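Local coordinates for beta-galactosidase (Bacteroides thetaiotaomicron, PDB 5MUJ), which probably acts as an arabinofuranosidase that trims side chain B of the plant pectin rhamnogalacturonan II, whose chain-B glycan it binds here, at residues A163-G168 / T204-T209; Q198-L203 / M224-G229; E240-A245 / T269-A274. All blocks are in the same frame, centred on the assembly; numbering follows the deposited sequence.

Contact 1: A163-G168 / T204-T209; sequences APLFVG and TQYKST. With 8PK (4-O-[(1R)-1-hydroxyethyl]-2-O-methyl-alpha-L-fucopyranose), chain B.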
loop_
_atom_site.group_PDB
_atom_site.type_symbol
_atom_site.label_atom_id
_atom_site.label_comp_id
_atom_site.label_asym_id
_atom_site.label_seq_id
_atom_site.Cartn_x
_atom_site.Cartn_y
_atom_site.Cartn_z
ATOM N N ALA A 163 5.663 9.658 -17.285
ATOM C CA ALA A 163 5.588 10.908 -16.554
ATOM C C ALA A 163 5.586 10.598 -15.071
ATOM O O ALA A 163 5.186 9.514 -14.671
ATOM C CB ALA A 163 4.337 11.713 -16.927
ATOM N N PRO A 164 5.956 11.562 -14.233
ATOM C CA PRO A 164 5.982 11.320 -12.799
ATOM C C PRO A 164 4.595 11.146 -12.155
ATOM O O PRO A 164 3.554 11.493 -12.741
ATOM C CB PRO A 164 6.751 12.542 -12.230
ATOM C CG PRO A 164 6.596 13.584 -13.252
ATOM C CD PRO A 164 6.578 12.861 -14.567
ATOM N N LEU A 165 4.605 10.600 -10.947
ATOM C CA LEU A 165 3.371 10.443 -10.172
ATOM C C LEU A 165 3.412 11.301 -8.912
ATOM O O LEU A 165 4.485 11.480 -8.309
ATOM C CB LEU A 165 3.127 8.996 -9.848
ATOM C CG LEU A 165 3.286 8.039 -10.994
ATOM C CD1 LEU A 165 3.736 6.694 -10.428
ATOM C CD2 LEU A 165 2.007 7.909 -11.796
ATOM N N PHE A 166 2.285 11.933 -8.594
ATOM C CA PHE A 166 2.164 12.831 -7.461
ATOM C C PHE A 166 1.071 12.336 -6.528
ATOM O O PHE A 166 0.215 11.550 -6.969
ATOM C CB PHE A 166 1.850 14.284 -7.909
ATOM C CG PHE A 166 2.646 14.766 -9.087
ATOM C CD1 PHE A 166 4.029 14.589 -9.143
ATOM C CD2 PHE A 166 2.017 15.393 -10.144
ATOM C CE1 PHE A 166 4.760 15.030 -10.242
ATOM C CE2 PHE A 166 2.745 15.849 -11.241
ATOM C CZ PHE A 166 4.113 15.650 -11.284
ATOM N N VAL A 167 1.038 12.808 -5.281
ATOM C CA VAL A 167 -0.003 12.430 -4.301
ATOM C C VAL A 167 -1.269 13.260 -4.461
ATOM O O VAL A 167 -1.318 14.432 -4.226
ATOM C CB VAL A 167 0.487 12.510 -2.805
ATOM C CG1 VAL A 167 -0.493 11.862 -1.796
ATOM C CG2 VAL A 167 1.786 11.770 -2.654
ATOM N N GLY A 168 -2.375 12.601 -4.782
ATOM C CA GLY A 168 -3.669 13.257 -4.796
ATOM C C GLY A 168 -4.535 12.983 -3.561
ATOM O O GLY A 168 -4.239 12.101 -2.763
ATOM N N THR A 204 9.667 10.831 -8.266
ATOM C CA THR A 204 8.237 10.509 -8.374
ATOM C C THR A 204 7.793 10.099 -6.991
ATOM O O THR A 204 8.583 9.628 -6.184
ATOM C CB THR A 204 7.951 9.405 -9.420
ATOM O OG1 THR A 204 6.579 9.006 -9.334
ATOM C CG2 THR A 204 8.850 8.188 -9.203
ATOM N N GLN A 205 6.519 10.303 -6.723
ATOM C CA GLN A 205 5.895 9.795 -5.513
ATOM C C GLN A 205 5.178 8.507 -5.855
ATOM O O GLN A 205 4.846 8.248 -7.015
ATOM C CB GLN A 205 5.030 10.878 -4.844
ATOM C CG GLN A 205 5.999 12.021 -4.369
ATOM C CD GLN A 205 5.438 13.417 -4.292
ATOM O OE1 GLN A 205 6.079 14.321 -3.687
ATOM N NE2 GLN A 205 4.367 13.665 -4.982
ATOM N N TYR A 206 5.053 7.657 -4.859
ATOM C CA TYR A 206 4.338 6.400 -5.058
ATOM C C TYR A 206 3.201 6.266 -3.987
ATOM O O TYR A 206 2.444 7.243 -3.786
ATOM C CB TYR A 206 5.281 5.229 -5.073
ATOM C CG TYR A 206 6.249 5.179 -6.221
ATOM C CD1 TYR A 206 5.835 4.768 -7.479
ATOM C CD2 TYR A 206 7.594 5.517 -6.058
ATOM C CE1 TYR A 206 6.697 4.653 -8.539
ATOM C CE2 TYR A 206 8.464 5.442 -7.131
ATOM C CZ TYR A 206 8.029 5.028 -8.360
ATOM O OH TYR A 206 8.930 4.916 -9.394
ATOM N N LYS A 207 3.056 5.107 -3.324
ATOM C CA LYS A 207 1.912 4.910 -2.375
ATOM C C LYS A 207 2.008 5.881 -1.201
ATOM O O LYS A 207 3.149 6.282 -0.849
ATOM C CB LYS A 207 1.830 3.449 -1.864
ATOM C CG LYS A 207 0.907 3.265 -0.680
ATOM C CD LYS A 207 0.439 1.830 -0.411
ATOM C CE LYS A 207 -0.472 1.771 0.808
ATOM N NZ LYS A 207 -1.012 0.388 1.006
ATOM N N SER A 208 0.865 6.344 -0.695
ATOM C CA SER A 208 0.711 7.116 0.528
ATOM C C SER A 208 -0.432 6.556 1.365
ATOM O O SER A 208 -1.329 5.905 0.829
ATOM C CB SER A 208 0.354 8.572 0.184
ATOM O OG SER A 208 -0.889 8.597 -0.532
ATOM N N THR A 209 -0.408 6.799 2.666
ATOM C CA THR A 209 -1.563 6.490 3.551
ATOM C C THR A 209 -1.542 7.533 4.638
ATOM O O THR A 209 -0.458 7.842 5.168
ATOM C CB THR A 209 -1.506 5.073 4.148
ATOM O OG1 THR A 209 -1.731 4.125 3.109
ATOM C CG2 THR A 209 -2.556 4.895 5.197
HETATM O O9 8PK B . 11.603 8.301 -14.157
HETATM C C8 8PK B . 11.048 8.017 -12.877
HETATM C C10 8PK B . 9.768 8.797 -12.672
HETATM O O4 8PK B . 10.826 6.606 -12.743
HETATM C C4 8PK B . 11.991 5.817 -12.997
HETATM C C5 8PK B . 11.563 4.468 -13.538
HETATM C C6 8PK B . 10.707 4.613 -14.803
HETATM O O5 8PK B . 10.830 3.746 -12.523
HETATM C C3 8PK B . 12.836 5.649 -11.738
HETATM O O3 8PK B . 13.269 6.900 -11.191
HETATM C C2 8PK B . 12.013 4.920 -10.702
HETATM O O2 8PK B . 12.832 4.737 -9.540
HETATM C C7 8PK B . 12.436 5.530 -8.411
HETATM C C1 8PK B . 11.518 3.588 -11.269
#

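Contact 2: Q198-L203 / M224-G229; sequences QWWEKL and MFYNAG. With 8PK (4-O-[(1R)-1-hydroxyethyl]-2-O-methyl-alpha-L-fucopyranose), chain B.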
loop_
_atom_site.group_PDB
_atom_site.type_symbol
_atom_site.label_atom_id
_atom_site.label_comp_id
_atom_site.label_asym_id
_atom_site.label_seq_id
_atom_site.Cartn_x
_atom_site.Cartn_y
_atom_site.Cartn_z
ATOM N N GLN A 198 11.827 17.257 -0.929
ATOM C CA GLN A 198 13.119 16.804 -0.427
ATOM C C GLN A 198 13.809 15.821 -1.389
ATOM O O GLN A 198 13.178 15.296 -2.328
ATOM C CB GLN A 198 12.914 16.177 0.939
ATOM C CG GLN A 198 12.390 17.147 1.985
ATOM C CD GLN A 198 11.841 16.439 3.201
ATOM O OE1 GLN A 198 11.179 15.403 3.064
ATOM N NE2 GLN A 198 12.096 16.979 4.386
ATOM N N TRP A 199 15.114 15.589 -1.182
ATOM C CA TRP A 199 15.897 14.758 -2.102
ATOM C C TRP A 199 15.290 13.377 -2.392
ATOM O O TRP A 199 15.316 12.918 -3.516
ATOM C CB TRP A 199 17.359 14.595 -1.616
ATOM C CG TRP A 199 17.568 13.847 -0.280
ATOM C CD1 TRP A 199 17.644 14.402 0.976
ATOM C CD2 TRP A 199 17.677 12.411 -0.078
ATOM N NE1 TRP A 199 17.878 13.444 1.904
ATOM C CE2 TRP A 199 17.878 12.209 1.295
ATOM C CE3 TRP A 199 17.703 11.310 -0.937
ATOM C CZ2 TRP A 199 18.017 10.919 1.844
ATOM C CZ3 TRP A 199 17.848 10.064 -0.406
ATOM C CH2 TRP A 199 18.028 9.871 0.970
ATOM N N TRP A 200 14.770 12.756 -1.354
ATOM C CA TRP A 200 14.280 11.361 -1.425
ATOM C C TRP A 200 13.007 11.136 -2.229
ATOM O O TRP A 200 12.633 9.975 -2.481
ATOM C CB TRP A 200 14.124 10.877 -0.001
ATOM C CG TRP A 200 12.955 11.473 0.687
ATOM C CD1 TRP A 200 12.907 12.647 1.347
ATOM C CD2 TRP A 200 11.633 10.907 0.795
ATOM N NE1 TRP A 200 11.665 12.892 1.829
ATOM C CE2 TRP A 200 10.849 11.829 1.514
ATOM C CE3 TRP A 200 11.035 9.739 0.321
ATOM C CZ2 TRP A 200 9.489 11.606 1.796
ATOM C CZ3 TRP A 200 9.685 9.516 0.613
ATOM C CH2 TRP A 200 8.934 10.441 1.333
ATOM N N GLU A 201 12.347 12.219 -2.630
ATOM C CA GLU A 201 11.066 12.167 -3.347
ATOM C C GLU A 201 11.129 12.953 -4.662
ATOM O O GLU A 201 10.122 13.239 -5.226
ATOM C CB GLU A 201 9.948 12.708 -2.440
ATOM C CG GLU A 201 10.092 14.200 -2.161
ATOM C CD GLU A 201 9.035 14.801 -1.280
ATOM O OE1 GLU A 201 7.857 14.392 -1.397
ATOM O OE2 GLU A 201 9.384 15.738 -0.506
ATOM N N LYS A 202 12.320 13.354 -5.144
ATOM C CA LYS A 202 12.414 14.204 -6.373
ATOM C C LYS A 202 12.040 13.543 -7.688
ATOM O O LYS A 202 11.663 14.242 -8.598
ATOM C CB LYS A 202 13.801 14.851 -6.567
ATOM C CG LYS A 202 14.199 15.814 -5.494
ATOM C CD LYS A 202 13.438 17.114 -5.511
ATOM C CE LYS A 202 13.968 18.026 -4.416
ATOM N NZ LYS A 202 15.215 18.736 -4.846
ATOM N N LEU A 203 12.123 12.204 -7.768
ATOM C CA LEU A 203 11.875 11.501 -9.025
ATOM C C LEU A 203 10.373 11.269 -9.295
ATOM O O LEU A 203 9.871 11.496 -10.393
ATOM C CB LEU A 203 12.646 10.177 -9.058
ATOM C CG LEU A 203 14.173 10.371 -8.976
ATOM C CD1 LEU A 203 14.950 9.056 -8.859
ATOM C CD2 LEU A 203 14.685 11.182 -10.172
HETATM N N MSE A 224 0.999 11.403 7.217
HETATM C CA MSE A 224 1.111 10.660 6.008
HETATM C C MSE A 224 2.399 9.910 5.916
HETATM O O MSE A 224 3.431 10.483 6.120
HETATM C CB MSE A 224 0.962 11.601 4.824
HETATM C CG MSE A 224 1.131 10.801 3.586
HETATM SE SE MSE A 224 1.289 11.942 1.959
HETATM C CE MSE A 224 -0.379 12.981 2.020
ATOM N N PHE A 225 2.342 8.602 5.648
ATOM C CA PHE A 225 3.458 7.771 5.417
ATOM C C PHE A 225 3.414 7.487 3.907
ATOM O O PHE A 225 2.463 7.105 3.345
ATOM C CB PHE A 225 3.512 6.427 6.234
ATOM C CG PHE A 225 4.091 6.557 7.600
ATOM C CD1 PHE A 225 3.387 7.149 8.585
ATOM C CD2 PHE A 225 5.396 6.152 7.893
ATOM C CE1 PHE A 225 3.899 7.302 9.812
ATOM C CE2 PHE A 225 5.921 6.334 9.166
ATOM C CZ PHE A 225 5.145 6.866 10.137
ATOM N N TYR A 226 4.490 7.828 3.216
ATOM C CA TYR A 226 4.552 7.628 1.763
ATOM C C TYR A 226 5.935 7.263 1.275
ATOM O O TYR A 226 6.941 7.588 1.925
ATOM C CB TYR A 226 4.022 8.841 0.970
ATOM C CG TYR A 226 4.828 10.138 0.978
ATOM C CD1 TYR A 226 4.943 10.907 2.135
ATOM C CD2 TYR A 226 5.367 10.618 -0.206
ATOM C CE1 TYR A 226 5.607 12.135 2.108
ATOM C CE2 TYR A 226 6.082 11.815 -0.226
ATOM C CZ TYR A 226 6.171 12.558 0.944
ATOM O OH TYR A 226 6.822 13.788 0.973
ATOM N N ASN A 227 5.994 6.533 0.172
ATOM C CA ASN A 227 7.270 6.177 -0.446
ATOM C C ASN A 227 7.423 6.904 -1.784
ATOM O O ASN A 227 6.473 7.354 -2.405
ATOM C CB ASN A 227 7.539 4.641 -0.519
ATOM C CG ASN A 227 6.467 3.868 -1.263
ATOM O OD1 ASN A 227 5.355 3.682 -0.742
ATOM N ND2 ASN A 227 6.829 3.316 -2.429
ATOM N N ALA A 228 8.680 7.169 -2.137
ATOM C CA ALA A 228 9.001 7.999 -3.286
ATOM C C ALA A 228 10.400 7.628 -3.727
ATOM O O ALA A 228 11.107 7.020 -2.968
ATOM C CB ALA A 228 8.943 9.470 -2.889
ATOM N N GLY A 229 10.750 7.983 -4.970
ATOM C CA GLY A 229 12.059 7.713 -5.550
ATOM C C GLY A 229 12.943 8.963 -5.521
ATOM O O GLY A 229 12.478 10.039 -5.740
HETATM O O9 8PK B . 11.603 8.301 -14.157
HETATM C C8 8PK B . 11.048 8.017 -12.877
HETATM C C10 8PK B . 9.768 8.797 -12.672
HETATM O O4 8PK B . 10.826 6.606 -12.743
HETATM C C4 8PK B . 11.991 5.817 -12.997
HETATM C C5 8PK B . 11.563 4.468 -13.538
HETATM C C6 8PK B . 10.707 4.613 -14.803
HETATM O O5 8PK B . 10.830 3.746 -12.523
HETATM C C3 8PK B . 12.836 5.649 -11.738
HETATM O O3 8PK B . 13.269 6.900 -11.191
HETATM C C2 8PK B . 12.013 4.920 -10.702
HETATM O O2 8PK B . 12.832 4.737 -9.540
HETATM C C7 8PK B . 12.436 5.530 -8.411
HETATM C C1 8PK B . 11.518 3.588 -11.269
#

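Contact 3: E240-A245 / T269-A274; sequences ERVGIA and TITGDA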
loop_
_atom_site.group_PDB
_atom_site.type_symbol
_atom_site.label_atom_id
_atom_site.label_comp_id
_atom_site.label_asym_id
_atom_site.label_seq_id
_atom_site.Cartn_x
_atom_site.Cartn_y
_atom_site.Cartn_z
ATOM N N GLU A 240 13.853 3.722 -3.628
ATOM C CA GLU A 240 12.573 4.170 -3.019
ATOM C C GLU A 240 12.620 4.009 -1.523
ATOM O O GLU A 240 13.063 2.980 -1.008
ATOM C CB GLU A 240 11.344 3.350 -3.485
ATOM C CG GLU A 240 11.128 3.462 -4.965
ATOM C CD GLU A 240 9.814 2.875 -5.438
ATOM O OE1 GLU A 240 8.866 2.717 -4.640
ATOM O OE2 GLU A 240 9.750 2.542 -6.625
ATOM N N ARG A 241 12.190 5.038 -0.850
ATOM C CA ARG A 241 12.347 5.187 0.558
ATOM C C ARG A 241 11.030 5.715 1.143
ATOM O O ARG A 241 10.188 6.277 0.416
ATOM C CB ARG A 241 13.484 6.184 0.844
ATOM C CG ARG A 241 14.840 5.711 0.369
ATOM C CD ARG A 241 15.869 6.858 0.438
ATOM N NE ARG A 241 17.129 6.424 -0.138
ATOM C CZ ARG A 241 17.472 6.530 -1.429
ATOM N NH1 ARG A 241 16.617 6.998 -2.337
ATOM N NH2 ARG A 241 18.678 6.143 -1.832
ATOM N N VAL A 242 10.923 5.655 2.463
ATOM C CA VAL A 242 9.693 6.002 3.174
ATOM C C VAL A 242 9.890 7.264 4.009
ATOM O O VAL A 242 10.858 7.364 4.792
ATOM C CB VAL A 242 9.231 4.841 4.064
ATOM C CG1 VAL A 242 8.109 5.284 4.966
ATOM C CG2 VAL A 242 8.793 3.661 3.213
ATOM N N GLY A 243 8.947 8.191 3.873
ATOM C CA GLY A 243 8.946 9.410 4.666
ATOM C C GLY A 243 7.580 9.822 5.106
ATOM O O GLY A 243 6.601 9.198 4.759
ATOM N N ILE A 244 7.533 10.899 5.877
ATOM C CA ILE A 244 6.358 11.406 6.551
ATOM C C ILE A 244 6.006 12.822 6.096
ATOM O O ILE A 244 6.914 13.700 5.867
ATOM C CB ILE A 244 6.608 11.396 8.077
ATOM C CG1 ILE A 244 6.692 9.955 8.626
ATOM C CG2 ILE A 244 5.576 12.208 8.824
ATOM C CD1 ILE A 244 7.110 9.879 10.079
ATOM N N ALA A 245 4.717 13.087 5.938
ATOM C CA ALA A 245 4.219 14.461 5.736
ATOM C C ALA A 245 3.151 14.723 6.749
ATOM O O ALA A 245 2.503 13.774 7.170
ATOM C CB ALA A 245 3.698 14.691 4.348
ATOM N N THR A 269 17.375 -0.393 -4.685
ATOM C CA THR A 269 16.516 -1.117 -3.707
ATOM C C THR A 269 15.280 -0.301 -3.385
ATOM O O THR A 269 15.367 0.939 -3.228
ATOM C CB THR A 269 17.250 -1.391 -2.380
ATOM O OG1 THR A 269 18.433 -2.142 -2.659
ATOM C CG2 THR A 269 16.373 -2.159 -1.374
ATOM N N ILE A 270 14.145 -0.998 -3.254
ATOM C CA ILE A 270 12.883 -0.368 -2.966
ATOM C C ILE A 270 12.501 -0.738 -1.566
ATOM O O ILE A 270 12.554 -1.906 -1.206
ATOM C CB ILE A 270 11.792 -0.812 -3.953
ATOM C CG1 ILE A 270 12.084 -0.241 -5.339
ATOM C CG2 ILE A 270 10.429 -0.312 -3.532
ATOM C CD1 ILE A 270 11.196 -0.799 -6.443
ATOM N N THR A 271 12.075 0.251 -0.806
ATOM C CA THR A 271 11.437 0.078 0.479
ATOM C C THR A 271 10.140 0.863 0.349
ATOM O O THR A 271 10.167 2.081 0.043
ATOM C CB THR A 271 12.269 0.645 1.651
ATOM O OG1 THR A 271 13.584 0.057 1.655
ATOM C CG2 THR A 271 11.564 0.412 3.010
ATOM N N GLY A 272 9.006 0.179 0.573
ATOM C CA GLY A 272 7.781 0.883 0.460
ATOM C C GLY A 272 6.500 0.254 0.952
ATOM O O GLY A 272 6.484 -0.696 1.732
ATOM N N ASP A 273 5.432 0.871 0.482
ATOM C CA ASP A 273 4.075 0.580 0.906
ATOM C C ASP A 273 3.961 0.332 2.405
ATOM O O ASP A 273 3.484 -0.702 2.858
ATOM C CB ASP A 273 3.464 -0.540 0.046
ATOM C CG ASP A 273 3.275 -0.114 -1.425
ATOM O OD1 ASP A 273 3.975 0.828 -1.893
ATOM O OD2 ASP A 273 2.393 -0.685 -2.110
ATOM N N ALA A 274 4.359 1.325 3.170
ATOM C CA ALA A 274 4.248 1.312 4.597
ATOM C C ALA A 274 2.777 1.259 5.015
ATOM O O ALA A 274 1.956 2.060 4.549
ATOM C CB ALA A 274 4.953 2.505 5.233
HETATM O O HOH W 1 15.100 1.805 0.287
#

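Contact 1: A163-G168 / T204-T209
Where two blades of the five-bladed beta-propeller meet, Leu165, in segment 163-168 of one blade, bonds to Thr204 and Gln205 on the inner strand 204-212 of the next. The backbone N of Leu165 donates to Thr204 OG1 (3.0 Å), while its O accepts from the N of Gln205 (2.8 Å). Thr204 suits the place because its two branches have separate tasks. With OG1 anti to the backbone N (chi1 172°), the hydroxyl accepts a hydrogen bond from Leu165 N and donates one to Gln205 O at 3.0 Å; two bonds thus fix its rotation, and the methyl CG2 is left facing the bound sugar 8PK, whose C10 is 3.6 Å away. Leu165 lies alongside Thr204, and its CD1 approaches Tyr206 CE1 obliquely at 4.1 Å, an apolar contact with a residue of the glycan pocket. Gln205 crosses Val167 at about a right angle, bringing NE2 to the edge of the Phe166 ring and into a weak hydrogen bond with Leu190 O. Farther along, Val167 CG1 rests against Ser208 OG, a hydroxyl hydrogen-bonded to Thr149. At the pocket end, Tyr206 OH comes within 3.3 Å of 8PK C2.

Contact 2: Q198-L203 / M224-G229
Trp200 and Tyr226 both set CG between backbone N and carbonyl carbon (chi1 73° and 69°), and these turns swing the indole of one over the phenol of the other. Trp200 CH2 stands over one face of the Tyr226 ring, offset toward its rim and 3.5 Å from Tyr226 CZ; the planes are inclined at 51°, an oblique aromatic pair, neither stacked nor edge-to-face. The indole cannot easily rotate, because its NE1 donates to Gln198 OE1 (2.8 Å), which lies almost in the ring plane. Glu201, turned the same way at chi1 and extended beyond CG, lays its CB over the centre of one indole face and sends its carboxylate to the edge of the tyrosine. There Tyr226 OH donates to Glu201 OE1 at 2.7 Å, coming from above the carboxylate plane, while Glu201 OE2 accepts from the backbone N of Gln198 and forms a salt bridge with Arg255. A long acid thus joins its own loop to the phenol. This loop, with a short 3-10 turn at 199-200, links one propeller blade to the next and covers the second strand, 222-231, of the blade it leads into. Small residues on the strand admit it closely: the Ala228 methyl packs against both Glu201 CB (3.4 Å) and Trp200 CZ3 (3.6 Å). Toward the glycan pocket, Leu203 N donates to Gly229 O at 3.0 Å, as the loop passes into strand 204-212. Gly229 CA lies 3.6 Å from 8PK C7, where a beta carbon would collide with the sugar's methyl group, and Leu203 CD1 approaches 8PK O3 at 3.6 Å.

Contact 3: E240-A245 / T269-A274
Glu240 runs alongside Ile270, both side chains pointing the same way, so Ile270 carbons flank the acid from CB to its tip. Its CB meets Ile270 CG2 at 3.8 Å. With CG anti to the carbonyl carbon (chi1 -61°), CG lies next to Ile270 CG1, again at 3.8 Å, and the extended chain carries CD past the same branches. At the tip the oxygens part: OE1 sits 3.6 Å from Ile270 CG2 and takes a weak hydrogen bond from Asn227 ND2, whereas OE2 lies 3.6 Å from Ile270 CD1. Both residues touch the bound galactose. Cutting this acid back to an alanine would probably leave Asn227 ND2 without this acceptor and open a gap beside Ile270 on the pocket wall. Behind the side chains, the third strand of one propeller blade meets the inner strand of the next through a single parallel-type bridge: Glu240 N donates to Thr269 O (3.2 Å) and Thr271 N to Glu240 O (2.9 Å). The strands then diverge, their axes inclined at 44°. A water also hydrogen-bonds to Glu240 O and to Thr271 OG1, a hydroxyl that in turn pairs with His264 ND1. Past the bridge a branched residue spans the widening gap, as Val242 rests CG2 near Thr271 O and Gly272 CA and directs CG1 to the Ala274 methyl at 4.2 Å.

Overall arrangement
From the N terminus, residues 163-168 come first, in the blade that begins with strand 121-126 and ends with strand 183-184. The chain finishes that blade and enters the connecting loop, where 198-203 opens contact 2 before strand 204-212 closes contact 1; strand 222-231 then closes contact 2, so the two loops cross. Contact 3 follows in series, closing when the chain leaves the next blade, which runs from strand 204-212 to strand 254-255, and starts strand 270-279. Contacts 1 and 3 thus join that blade to its neighbours before and after it, while contact 2 secures its entry loop within it. Strands 204-212, 222-231 and 238-247, adjacent in one sheet, connect all three.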